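Local coordinates for glycoprotein E (Human herpesvirus 1, PDB 2GIY) that forms with gI a heterodimer that binds the Fc part of host IgG and is required for cell-to-cell spread of the virus in epithelial cells, at residues Y45-V50 with R98-C103; V11-E16 with V33-I38; F23-T28 with A138-S143; S143-C148 with H161-T166. One frame throughout, in Å; residues are numbered along the deposited sequence.

Contact 1 of 4, residues Y45-V50 with R98-C103; sequences YSMDVV and RSYAGC
Arg98 and Val49 form a hydrogen-bonded antiparallel pair, and Val49 N reaches Arg98 O at 2.9 Å, almost straight at 174°. The arginine's guanidinium turns elsewhere, to Ser130 O and the Trp126 ring. On the other face of the sheet, Ser99 OG donates to Asp48 OD1 at 2.8 Å, nearly in line with the carboxylate C-O bond; two short polar side chains suit this partly exposed, non-hydrogen-bonded pair. Tyr100 returns to the face of Val49 and Met47. Its ring takes the Met47 methyl squarely on one face, CE lying 3.6 Å from the centroid. Met47 runs extended through chi1 and chi2 and then bends at chi3 (86°), which brings CE over the ring with SD farther off, a Met-aromatic contact. Val49 CG2 comes against Tyr100 CE1 at 3.9 Å. Past Tyr100 a beta bulge shifts the register by one, and Gly102, with positive phi, carries the chain round a corner. Cys103 pairs with Tyr45, Cys103 N giving its hydrogen to Tyr45 O at 2.9 Å. Its CB sits over the middle of the Tyr45 ring, 3.6 Å from the centroid, while SG is disulfide-bonded to Cys112. The chemistry is divided: an acid-hydroxyl bond on the partly exposed face, and sulfur-bearing side chains laid on tyrosine rings on the buried one, where Met47, Val49 and Tyr100 also meet Ile181 of the second subunit.

Contact 2 of 4, residues V11-E16 with V33-I38; sequences VTVRME and VSIHAI
Arg14 and His36, the two residues most covered here, form a hydrogen-bonded antiparallel pair and lie side by side, pointing the same way. Arg14 NH2 lies over one face of the imidazole, 3.5 Å from His36 CD2, and NH1 sits by His36 CB; the two planes are 23° apart. Extension through chi1 and chi2 carries the arginine out from the sheet, and a turn at chi3 (76°) brings the NH2 end over the ring. A long flexible chain with a flat end suits this place, because it can overlap its neighbour and still offer N-H groups outward: Arg14 NH1 makes a salt bridge to Glu67 of the second subunit. His36 ND1 makes a weak hydrogen bond to Pro178 O of that same subunit. Underneath, the backbones grip each other with Arg14 N to His36 O at 2.9 Å and His36 N to Arg14 O at 2.9 Å.

Ile38, next in buried surface, flanks this pair on the same face beside Thr12, its beta-branched side chain well suited to an extended strand. Ile38 N bonds to Thr12 O at 2.8 Å, and Thr12 OG1 turns to His40. The reverse face is apolar: Val13 CG1 meets Ile35 CG2 at 3.8 Å, while Met15 CG touches Val33 CG1 at 3.7 Å. This plain antiparallel ladder is thus a two-stranded sheet whose Val13 and Met15 pack on strand 144-152 of another sheet, while its other face carries Arg14, His36, Thr12 and Ile38 and meets the second subunit, an arrangement consistent with one layer of an Ig V-like beta sandwich.

Contact 3 of 4, residues F23-T28 with A138-S143; sequences FSPGET and ASPQHS
Phe23 lays the CD1-CE1 side of its ring by Ala138 and points CZ at Ser139 O. Its CG stands between the backbone N and the carbonyl carbon (chi1 73°), a rotamer that swings the ring toward the other loop. There CE1 lies 3.6 Å from Ala138 CB, and CZ comes 3.4 Å from Ser139 O, which sits at the ring edge near its plane. The electropositive C-H rim of a phenylalanine suits a carbonyl oxygen in that position. Ser143 OG approaches the same end of the ring obliquely, although its principal polar partner is Gln169. Alanine is small enough to fit between the ring and the neighbouring turn, its CB lying 3.4 Å from Glu27 O.

The turn itself is a type II beta turn from Ser24 to Glu27, with glycine at the third position as its positive phi requires and proline at the second, where a fixed phi is an advantage. Glu27 curls back over it, and Ser24 N donates to its OE1 from above the carboxylate plane. Two backbone bonds join the loops: Gly26 N to Ala138 O at 2.7 Å and Ala138 N to Glu27 O at 2.9 Å.

On the facing loop, the His142 side chain folds back so that ND1 accepts from Ser139 N at 3.1 Å, with NE2 bonded to Pro122 O. Ser139 OG donates to Gln141 OE1 at 2.6 Å at the start of the short 3-10 segment 140-142. The loop joining strands 20-22 and 29-30 is thereby tied to the one leading from strand 133-135 into strand 144-152, and Phe23 itself packs on Ile164 of strand 155-165.

Contact 4 of 4, residues S143-C148 with H161-T166; sequences SGLYLC and HITIST
Tyr146 and Ile162 exchange a close pair of backbone bonds, Ile162 N to Tyr146 O at 2.8 Å and Tyr146 N to Ile162 O at 2.9 Å. Gly144 and Ile164 repeat the pattern, Gly144 N reaching Ile164 O at 2.9 Å; the glycine adds no side chain beside Ile164. Where the ladder ends, a side chain takes over: Thr166 N donates a longer bond, 3.3 Å, to Ser143 OG. Gln169 OE1 is hydrogen-bonded to both Ser143 OG and Thr166 OG1. The compactness of serine suits this end, for Ser143 CB and Ser165 CB are 3.3 Å apart, tighter than usual carbon contact.

Tyr146 CG is anti to its carbonyl carbon (chi1 -66°), turning the ring to Ile164, which crosses it at about a right angle and sets CD1 over one face, toward its rim and 4.0 Å from the centroid. The tyrosine's hydroxyl bonds to His142 O. On the opposite face of the sheet, Leu145 CD1 touches Thr163 OG1 at 3.6 Å, and Leu147 CD1 rests on His161 CB at 3.8 Å. Both leucines also pack on strand 63-66. The backbone bonds alternate between this ladder and its neighbours, Leu145 and Leu147 turning to strand 45-54 and Thr163 to Glu19 and Ile21, so the isoleucines and leucines can lie buried.

Overall arrangement
Along the chain, contact 2 closes before contact 1 opens, and both precede contact 4; contact 3 spans from 23-28 to 138-143, where Ser143 passes it on to contact 4. Contacts 1 and 4 belong to the same mixed sheet, on adjacent strands 45-54 and 144-152, their centres 23 Å apart. The two-stranded sheet of contact 2 packs on it: Val11 touches Tyr45, and Met15 and Ile35 meet Cys148. Contact 3 lies at the far end, about 30 Å from contact 1 between centres but 12 Å from contact 4. All four belong to the Ig V-like C-terminal domain of the gE ectodomain, most of which is the Fc-binding region, and contacts 1 and 2 also meet the second subunit.

Contact 1 of 4, residues Y45-V50 with R98-C103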
loop_
_atom_site.group_PDB
_atom_site.type_symbol
_atom_site.label_atom_id
_atom_site.label_comp_id
_atom_site.label_asym_id
_atom_site.label_seq_id
_atom_site.Cartn_x
_atom_site.Cartn_y
_atom_site.Cartn_z
ATOM N N TYR A 45 5.209 20.897 -0.772
ATOM C CA TYR A 45 5.012 19.974 -1.879
ATOM C C TYR A 45 3.681 20.197 -2.576
ATOM O O TYR A 45 2.792 20.875 -2.055
ATOM C CB TYR A 45 5.095 18.516 -1.396
ATOM C CG TYR A 45 3.992 18.075 -0.447
ATOM C CD1 TYR A 45 4.075 18.326 0.926
ATOM C CD2 TYR A 45 2.874 17.382 -0.922
ATOM C CE1 TYR A 45 3.073 17.892 1.804
ATOM C CE2 TYR A 45 1.866 16.948 -0.053
ATOM C CZ TYR A 45 1.973 17.206 1.305
ATOM O OH TYR A 45 0.976 16.783 2.159
ATOM N N SER A 46 3.559 19.632 -3.773
ATOM C CA SER A 46 2.321 19.714 -4.532
ATOM C C SER A 46 1.780 18.291 -4.557
ATOM O O SER A 46 2.529 17.335 -4.361
ATOM C CB SER A 46 2.585 20.192 -5.961
ATOM O OG SER A 46 3.321 19.225 -6.691
ATOM N N MET A 47 0.480 18.143 -4.771
ATOM C CA MET A 47 -0.110 16.811 -4.825
ATOM C C MET A 47 -1.212 16.780 -5.862
ATOM O O MET A 47 -1.906 17.776 -6.069
ATOM C CB MET A 47 -0.676 16.409 -3.454
ATOM C CG MET A 47 -1.247 14.997 -3.411
ATOM S SD MET A 47 -1.734 14.455 -1.756
ATOM C CE MET A 47 -3.402 15.117 -1.662
ATOM N N ASP A 48 -1.351 15.639 -6.531
ATOM C CA ASP A 48 -2.393 15.461 -7.528
ATOM C C ASP A 48 -3.029 14.088 -7.344
ATOM O O ASP A 48 -2.331 13.076 -7.309
ATOM C CB ASP A 48 -1.814 15.557 -8.945
ATOM C CG ASP A 48 -1.170 16.895 -9.227
ATOM O OD1 ASP A 48 -1.908 17.892 -9.360
ATOM O OD2 ASP A 48 0.075 16.946 -9.314
ATOM N N VAL A 49 -4.350 14.054 -7.193
ATOM C CA VAL A 49 -5.057 12.787 -7.066
ATOM C C VAL A 49 -5.698 12.622 -8.434
ATOM O O VAL A 49 -6.598 13.373 -8.810
ATOM C CB VAL A 49 -6.124 12.834 -5.960
ATOM C CG1 VAL A 49 -6.931 11.536 -5.957
ATOM C CG2 VAL A 49 -5.445 13.036 -4.603
ATOM N N VAL A 50 -5.219 11.637 -9.181
ATOM C CA VAL A 50 -5.687 11.415 -10.540
ATOM C C VAL A 50 -6.478 10.141 -10.741
ATOM O O VAL A 50 -6.074 9.074 -10.278
ATOM C CB VAL A 50 -4.481 11.374 -11.522
ATOM C CG1 VAL A 50 -4.960 11.093 -12.937
ATOM C CG2 VAL A 50 -3.711 12.686 -11.465
ATOM N N ARG A 98 -7.720 16.115 -8.947
ATOM C CA ARG A 98 -7.903 17.091 -7.883
ATOM C C ARG A 98 -6.473 17.473 -7.522
ATOM O O ARG A 98 -5.657 16.608 -7.166
ATOM C CB ARG A 98 -8.642 16.490 -6.680
ATOM C CG ARG A 98 -9.191 17.550 -5.732
ATOM C CD ARG A 98 -10.061 16.963 -4.622
ATOM N NE ARG A 98 -11.463 16.761 -5.000
ATOM C CZ ARG A 98 -12.336 17.740 -5.235
ATOM N NH1 ARG A 98 -11.964 19.008 -5.146
ATOM N NH2 ARG A 98 -13.598 17.453 -5.521
ATOM N N SER A 99 -6.160 18.761 -7.638
ATOM C CA SER A 99 -4.811 19.237 -7.365
ATOM C C SER A 99 -4.692 20.046 -6.087
ATOM O O SER A 99 -5.633 20.722 -5.674
ATOM C CB SER A 99 -4.309 20.065 -8.549
ATOM O OG SER A 99 -4.333 19.288 -9.734
ATOM N N TYR A 100 -3.515 19.959 -5.475
ATOM C CA TYR A 100 -3.219 20.652 -4.231
ATOM C C TYR A 100 -1.881 21.359 -4.414
ATOM O O TYR A 100 -0.970 20.822 -5.043
ATOM C CB TYR A 100 -3.111 19.642 -3.077
ATOM C CG TYR A 100 -4.291 18.693 -2.952
ATOM C CD1 TYR A 100 -4.508 17.679 -3.896
ATOM C CD2 TYR A 100 -5.194 18.815 -1.900
ATOM C CE1 TYR A 100 -5.600 16.814 -3.789
ATOM C CE2 TYR A 100 -6.289 17.958 -1.782
ATOM C CZ TYR A 100 -6.486 16.961 -2.729
ATOM O OH TYR A 100 -7.570 16.131 -2.608
ATOM N N ALA A 101 -1.758 22.564 -3.868
ATOM C CA ALA A 101 -0.515 23.308 -4.003
ATOM C C ALA A 101 -0.151 24.012 -2.707
ATOM O O ALA A 101 -1.031 24.405 -1.935
ATOM C CB ALA A 101 -0.637 24.315 -5.139
ATOM N N GLY A 102 1.151 24.167 -2.477
ATOM C CA GLY A 102 1.627 24.821 -1.269
ATOM C C GLY A 102 1.369 23.975 -0.035
ATOM O O GLY A 102 1.200 24.500 1.063
ATOM N N CYS A 103 1.336 22.660 -0.216
ATOM C CA CYS A 103 1.085 21.744 0.891
ATOM C C CYS A 103 2.311 21.579 1.778
ATOM O O CYS A 103 3.441 21.755 1.332
ATOM C CB CYS A 103 0.686 20.365 0.357
ATOM S SG CYS A 103 -0.720 20.371 -0.795
#

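Contact 2 of 4, residues V11-E16 with V33-I38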
loop_
_atom_site.group_PDB
_atom_site.type_symbol
_atom_site.label_atom_id
_atom_site.label_comp_id
_atom_site.label_asym_id
_atom_site.label_seq_id
_atom_site.Cartn_x
_atom_site.Cartn_y
_atom_site.Cartn_z
ATOM N N VAL A 11 7.431 12.707 1.695
ATOM C CA VAL A 11 6.039 12.446 2.028
ATOM C C VAL A 11 5.691 10.979 1.815
ATOM O O VAL A 11 6.181 10.350 0.879
ATOM C CB VAL A 11 5.091 13.292 1.147
ATOM C CG1 VAL A 11 3.642 13.093 1.590
ATOM C CG2 VAL A 11 5.486 14.760 1.218
ATOM N N THR A 12 4.855 10.440 2.698
ATOM C CA THR A 12 4.405 9.060 2.582
ATOM C C THR A 12 2.906 9.070 2.309
ATOM O O THR A 12 2.148 9.722 3.021
ATOM C CB THR A 12 4.655 8.260 3.877
ATOM O OG1 THR A 12 6.060 8.053 4.048
ATOM C CG2 THR A 12 3.949 6.913 3.813
ATOM N N VAL A 13 2.484 8.358 1.271
ATOM C CA VAL A 13 1.069 8.287 0.941
ATOM C C VAL A 13 0.612 6.839 0.985
ATOM O O VAL A 13 1.239 5.960 0.389
ATOM C CB VAL A 13 0.778 8.857 -0.461
ATOM C CG1 VAL A 13 -0.726 8.791 -0.744
ATOM C CG2 VAL A 13 1.275 10.295 -0.558
ATOM N N ARG A 14 -0.480 6.594 1.702
ATOM C CA ARG A 14 -1.033 5.253 1.828
ATOM C C ARG A 14 -2.456 5.289 1.283
ATOM O O ARG A 14 -3.217 6.198 1.600
ATOM C CB ARG A 14 -1.037 4.821 3.299
ATOM C CG ARG A 14 -1.298 3.337 3.507
ATOM C CD ARG A 14 -1.138 2.904 4.965
ATOM N NE ARG A 14 -2.263 3.304 5.809
ATOM C CZ ARG A 14 -2.425 4.515 6.335
ATOM N NH1 ARG A 14 -1.531 5.468 6.113
ATOM N NH2 ARG A 14 -3.488 4.774 7.083
ATOM N N MET A 15 -2.802 4.311 0.448
ATOM C CA MET A 15 -4.133 4.240 -0.144
ATOM C C MET A 15 -4.794 2.891 0.124
ATOM O O MET A 15 -4.135 1.850 0.112
ATOM C CB MET A 15 -4.058 4.467 -1.657
ATOM C CG MET A 15 -5.416 4.487 -2.346
ATOM S SD MET A 15 -5.293 4.521 -4.152
ATOM C CE MET A 15 -4.431 6.068 -4.396
ATOM N N GLU A 16 -6.100 2.921 0.357
ATOM C CA GLU A 16 -6.869 1.710 0.620
ATOM C C GLU A 16 -8.207 1.774 -0.103
ATOM O O GLU A 16 -8.874 2.805 -0.102
ATOM C CB GLU A 16 -7.124 1.560 2.124
ATOM C CG GLU A 16 -5.910 1.155 2.947
ATOM C CD GLU A 16 -5.655 -0.340 2.909
ATOM O OE1 GLU A 16 -6.559 -1.105 3.308
ATOM O OE2 GLU A 16 -4.554 -0.753 2.483
ATOM N N VAL A 33 -12.498 5.183 -1.521
ATOM C CA VAL A 33 -11.050 5.155 -1.420
ATOM C C VAL A 33 -10.611 5.970 -0.212
ATOM O O VAL A 33 -11.163 7.037 0.060
ATOM C CB VAL A 33 -10.398 5.761 -2.684
ATOM C CG1 VAL A 33 -8.881 5.707 -2.574
ATOM C CG2 VAL A 33 -10.874 5.012 -3.920
ATOM N N SER A 34 -9.629 5.452 0.517
ATOM C CA SER A 34 -9.095 6.144 1.680
ATOM C C SER A 34 -7.643 6.472 1.370
ATOM O O SER A 34 -6.866 5.597 0.976
ATOM C CB SER A 34 -9.175 5.254 2.922
ATOM O OG SER A 34 -8.721 5.955 4.064
ATOM N N ILE A 35 -7.278 7.735 1.543
ATOM C CA ILE A 35 -5.919 8.171 1.257
ATOM C C ILE A 35 -5.381 9.018 2.402
ATOM O O ILE A 35 -5.999 10.005 2.792
ATOM C CB ILE A 35 -5.879 9.022 -0.025
ATOM C CG1 ILE A 35 -6.355 8.190 -1.219
ATOM C CG2 ILE A 35 -4.463 9.544 -0.263
ATOM C CD1 ILE A 35 -6.623 9.015 -2.450
ATOM N N HIS A 36 -4.224 8.628 2.921
ATOM C CA HIS A 36 -3.590 9.355 4.009
ATOM C C HIS A 36 -2.221 9.820 3.552
ATOM O O HIS A 36 -1.502 9.095 2.868
ATOM C CB HIS A 36 -3.441 8.453 5.235
ATOM C CG HIS A 36 -4.743 8.066 5.861
ATOM N ND1 HIS A 36 -5.280 8.735 6.939
ATOM C CD2 HIS A 36 -5.628 7.092 5.544
ATOM C CE1 HIS A 36 -6.440 8.189 7.260
ATOM N NE2 HIS A 36 -6.674 7.190 6.428
ATOM N N ALA A 37 -1.866 11.042 3.927
ATOM C CA ALA A 37 -0.570 11.587 3.564
ATOM C C ALA A 37 0.140 12.007 4.841
ATOM O O ALA A 37 -0.464 12.621 5.721
ATOM C CB ALA A 37 -0.743 12.785 2.630
ATOM N N ILE A 38 1.416 11.655 4.950
ATOM C CA ILE A 38 2.208 12.012 6.118
ATOM C C ILE A 38 3.476 12.722 5.658
ATOM O O ILE A 38 4.323 12.122 5.000
ATOM C CB ILE A 38 2.614 10.763 6.943
ATOM C CG1 ILE A 38 1.368 10.025 7.434
ATOM C CG2 ILE A 38 3.473 11.183 8.131
ATOM C CD1 ILE A 38 1.670 8.804 8.291
#

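Contact 3 of 4, residues F23-T28 with A138-S143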
loop_
_atom_site.group_PDB
_atom_site.type_symbol
_atom_site.label_atom_id
_atom_site.label_comp_id
_atom_site.label_asym_id
_atom_site.label_seq_id
_atom_site.Cartn_x
_atom_site.Cartn_y
_atom_site.Cartn_z
ATOM N N PHE A 23 -22.129 -3.122 -9.853
ATOM C CA PHE A 23 -23.362 -2.355 -9.784
ATOM C C PHE A 23 -24.384 -2.831 -10.807
ATOM O O PHE A 23 -24.033 -3.447 -11.813
ATOM C CB PHE A 23 -23.072 -0.863 -9.998
ATOM C CG PHE A 23 -22.741 -0.494 -11.424
ATOM C CD1 PHE A 23 -23.755 -0.267 -12.356
ATOM C CD2 PHE A 23 -21.418 -0.366 -11.832
ATOM C CE1 PHE A 23 -23.458 0.087 -13.677
ATOM C CE2 PHE A 23 -21.105 -0.014 -13.150
ATOM C CZ PHE A 23 -22.131 0.214 -14.075
ATOM N N SER A 24 -25.652 -2.543 -10.535
ATOM C CA SER A 24 -26.734 -2.893 -11.446
ATOM C C SER A 24 -27.197 -1.568 -12.038
ATOM O O SER A 24 -27.222 -0.551 -11.344
ATOM C CB SER A 24 -27.884 -3.570 -10.692
ATOM O OG SER A 24 -27.476 -4.825 -10.173
ATOM N N PRO A 25 -27.551 -1.554 -13.332
ATOM C CA PRO A 25 -28.007 -0.328 -13.995
ATOM C C PRO A 25 -29.108 0.416 -13.238
ATOM O O PRO A 25 -30.098 -0.185 -12.805
ATOM C CB PRO A 25 -28.485 -0.830 -15.354
ATOM C CG PRO A 25 -27.582 -1.996 -15.609
ATOM C CD PRO A 25 -27.564 -2.693 -14.267
ATOM N N GLY A 26 -28.928 1.723 -13.083
ATOM C CA GLY A 26 -29.914 2.526 -12.381
ATOM C C GLY A 26 -29.531 2.858 -10.952
ATOM O O GLY A 26 -30.120 3.751 -10.340
ATOM N N GLU A 27 -28.550 2.142 -10.410
ATOM C CA GLU A 27 -28.113 2.386 -9.042
ATOM C C GLU A 27 -27.250 3.636 -8.942
ATOM O O GLU A 27 -26.665 4.090 -9.925
ATOM C CB GLU A 27 -27.312 1.197 -8.502
ATOM C CG GLU A 27 -28.080 -0.108 -8.410
ATOM C CD GLU A 27 -27.313 -1.178 -7.655
ATOM O OE1 GLU A 27 -26.097 -1.328 -7.899
ATOM O OE2 GLU A 27 -27.926 -1.876 -6.820
ATOM N N THR A 28 -27.188 4.191 -7.741
ATOM C CA THR A 28 -26.366 5.359 -7.473
ATOM C C THR A 28 -25.410 4.905 -6.387
ATOM O O THR A 28 -25.826 4.330 -5.382
ATOM C CB THR A 28 -27.204 6.551 -6.972
ATOM O OG1 THR A 28 -28.023 7.036 -8.041
ATOM C CG2 THR A 28 -26.299 7.679 -6.489
ATOM N N ALA A 138 -26.305 4.911 -12.672
ATOM C CA ALA A 138 -25.251 4.172 -13.360
ATOM C C ALA A 138 -25.775 3.314 -14.506
ATOM O O ALA A 138 -26.846 2.716 -14.413
ATOM C CB ALA A 138 -24.499 3.298 -12.356
ATOM N N SER A 139 -25.015 3.268 -15.595
ATOM C CA SER A 139 -25.400 2.471 -16.753
ATOM C C SER A 139 -24.174 1.716 -17.249
ATOM O O SER A 139 -23.059 1.966 -16.798
ATOM C CB SER A 139 -25.959 3.366 -17.869
ATOM O OG SER A 139 -24.919 4.014 -18.589
ATOM N N PRO A 140 -24.367 0.767 -18.175
ATOM C CA PRO A 140 -23.233 -0.001 -18.697
ATOM C C PRO A 140 -22.093 0.856 -19.254
ATOM O O PRO A 140 -20.950 0.400 -19.326
ATOM C CB PRO A 140 -23.881 -0.878 -19.765
ATOM C CG PRO A 140 -25.241 -1.135 -19.189
ATOM C CD PRO A 140 -25.643 0.236 -18.690
ATOM N N GLN A 141 -22.398 2.099 -19.632
ATOM C CA GLN A 141 -21.385 3.002 -20.186
ATOM C C GLN A 141 -20.294 3.319 -19.157
ATOM O O GLN A 141 -19.177 3.693 -19.518
ATOM C CB GLN A 141 -22.036 4.318 -20.639
ATOM C CG GLN A 141 -22.185 5.338 -19.503
ATOM C CD GLN A 141 -23.174 6.451 -19.797
ATOM O OE1 GLN A 141 -24.386 6.233 -19.813
ATOM N NE2 GLN A 141 -22.661 7.655 -20.028
ATOM N N HIS A 142 -20.625 3.175 -17.877
ATOM C CA HIS A 142 -19.677 3.472 -16.799
ATOM C C HIS A 142 -18.746 2.318 -16.438
ATOM O O HIS A 142 -17.783 2.508 -15.698
ATOM C CB HIS A 142 -20.441 3.900 -15.540
ATOM C CG HIS A 142 -21.228 5.159 -15.712
ATOM N ND1 HIS A 142 -22.577 5.238 -15.432
ATOM C CD2 HIS A 142 -20.857 6.392 -16.127
ATOM C CE1 HIS A 142 -23.000 6.467 -15.667
ATOM N NE2 HIS A 142 -21.977 7.187 -16.089
ATOM N N SER A 143 -19.028 1.127 -16.955
ATOM C CA SER A 143 -18.214 -0.041 -16.647
ATOM C C SER A 143 -16.798 0.062 -17.200
ATOM O O SER A 143 -16.595 0.484 -18.339
ATOM C CB SER A 143 -18.892 -1.302 -17.188
ATOM O OG SER A 143 -20.177 -1.468 -16.595
#

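Contact 4 of 4, residues S143-C148 with H161-T166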
loop_
_atom_site.group_PDB
_atom_site.type_symbol
_atom_site.label_atom_id
_atom_site.label_comp_id
_atom_site.label_asym_id
_atom_site.label_seq_id
_atom_site.Cartn_x
_atom_site.Cartn_y
_atom_site.Cartn_z
ATOM N N SER A 143 -19.028 1.127 -16.955
ATOM C CA SER A 143 -18.214 -0.041 -16.647
ATOM C C SER A 143 -16.798 0.062 -17.200
ATOM O O SER A 143 -16.595 0.484 -18.339
ATOM C CB SER A 143 -18.892 -1.302 -17.188
ATOM O OG SER A 143 -20.177 -1.468 -16.595
ATOM N N GLY A 144 -15.822 -0.329 -16.387
ATOM C CA GLY A 144 -14.444 -0.281 -16.831
ATOM C C GLY A 144 -13.462 -0.442 -15.693
ATOM O O GLY A 144 -13.852 -0.710 -14.552
ATOM N N LEU A 145 -12.182 -0.289 -16.005
ATOM C CA LEU A 145 -11.144 -0.403 -14.997
ATOM C C LEU A 145 -10.692 0.999 -14.622
ATOM O O LEU A 145 -10.214 1.756 -15.471
ATOM C CB LEU A 145 -9.961 -1.211 -15.533
ATOM C CG LEU A 145 -8.721 -1.258 -14.638
ATOM C CD1 LEU A 145 -9.076 -1.871 -13.289
ATOM C CD2 LEU A 145 -7.627 -2.067 -15.322
ATOM N N TYR A 146 -10.857 1.340 -13.349
ATOM C CA TYR A 146 -10.470 2.652 -12.852
ATOM C C TYR A 146 -9.235 2.570 -11.968
ATOM O O TYR A 146 -9.109 1.667 -11.144
ATOM C CB TYR A 146 -11.614 3.274 -12.040
ATOM C CG TYR A 146 -12.847 3.613 -12.848
ATOM C CD1 TYR A 146 -13.665 2.608 -13.371
ATOM C CD2 TYR A 146 -13.184 4.941 -13.110
ATOM C CE1 TYR A 146 -14.787 2.919 -14.138
ATOM C CE2 TYR A 146 -14.308 5.261 -13.876
ATOM C CZ TYR A 146 -15.102 4.245 -14.384
ATOM O OH TYR A 146 -16.214 4.559 -15.129
ATOM N N LEU A 147 -8.324 3.517 -12.153
ATOM C CA LEU A 147 -7.117 3.593 -11.346
ATOM C C LEU A 147 -7.075 4.964 -10.683
ATOM O O LEU A 147 -7.376 5.983 -11.312
ATOM C CB LEU A 147 -5.856 3.417 -12.206
ATOM C CG LEU A 147 -5.271 2.003 -12.323
ATOM C CD1 LEU A 147 -6.244 1.093 -13.054
ATOM C CD2 LEU A 147 -3.932 2.060 -13.059
ATOM N N CYS A 148 -6.726 4.979 -9.407
ATOM C CA CYS A 148 -6.595 6.222 -8.672
ATOM C C CYS A 148 -5.105 6.316 -8.387
ATOM O O CYS A 148 -4.535 5.425 -7.755
ATOM C CB CYS A 148 -7.391 6.176 -7.366
ATOM S SG CYS A 148 -7.301 7.737 -6.441
ATOM N N HIS A 161 -6.411 0.257 -7.829
ATOM C CA HIS A 161 -7.340 0.030 -8.924
ATOM C C HIS A 161 -8.681 -0.482 -8.424
ATOM O O HIS A 161 -8.766 -1.143 -7.381
ATOM C CB HIS A 161 -6.756 -0.963 -9.938
ATOM C CG HIS A 161 -6.533 -2.339 -9.386
ATOM N ND1 HIS A 161 -5.486 -2.646 -8.543
ATOM C CD2 HIS A 161 -7.227 -3.490 -9.555
ATOM C CE1 HIS A 161 -5.543 -3.926 -8.219
ATOM N NE2 HIS A 161 -6.592 -4.461 -8.820
ATOM N N ILE A 162 -9.728 -0.154 -9.173
ATOM C CA ILE A 162 -11.079 -0.583 -8.858
ATOM C C ILE A 162 -11.792 -0.927 -10.155
ATOM O O ILE A 162 -11.893 -0.084 -11.045
ATOM C CB ILE A 162 -11.920 0.531 -8.196
ATOM C CG1 ILE A 162 -11.175 1.149 -7.015
ATOM C CG2 ILE A 162 -13.252 -0.049 -7.721
ATOM C CD1 ILE A 162 -11.910 2.332 -6.413
ATOM N N THR A 163 -12.258 -2.166 -10.282
ATOM C CA THR A 163 -13.013 -2.532 -11.466
ATOM C C THR A 163 -14.451 -2.208 -11.092
ATOM O O THR A 163 -15.036 -2.825 -10.192
ATOM C CB THR A 163 -12.888 -4.031 -11.808
ATOM O OG1 THR A 163 -11.547 -4.316 -12.222
ATOM C CG2 THR A 163 -13.835 -4.391 -12.946
ATOM N N ILE A 164 -15.005 -1.213 -11.769
ATOM C CA ILE A 164 -16.363 -0.764 -11.512
ATOM C C ILE A 164 -17.215 -1.155 -12.701
ATOM O O ILE A 164 -17.041 -0.619 -13.795
ATOM C CB ILE A 164 -16.396 0.759 -11.343
ATOM C CG1 ILE A 164 -15.421 1.166 -10.237
ATOM C CG2 ILE A 164 -17.817 1.224 -11.023
ATOM C CD1 ILE A 164 -15.298 2.675 -10.036
ATOM N N SER A 165 -18.145 -2.079 -12.499
ATOM C CA SER A 165 -18.965 -2.501 -13.627
ATOM C C SER A 165 -20.140 -3.392 -13.282
ATOM O O SER A 165 -20.354 -3.758 -12.125
ATOM C CB SER A 165 -18.093 -3.229 -14.641
ATOM O OG SER A 165 -17.521 -4.379 -14.064
ATOM N N THR A 166 -20.910 -3.722 -14.314
ATOM C CA THR A 166 -22.049 -4.608 -14.161
ATOM C C THR A 166 -21.451 -6.009 -14.166
ATOM O O THR A 166 -20.307 -6.194 -14.584
ATOM C CB THR A 166 -23.036 -4.474 -15.333
ATOM O OG1 THR A 166 -22.387 -4.855 -16.556
ATOM C CG2 THR A 166 -23.530 -3.042 -15.450
#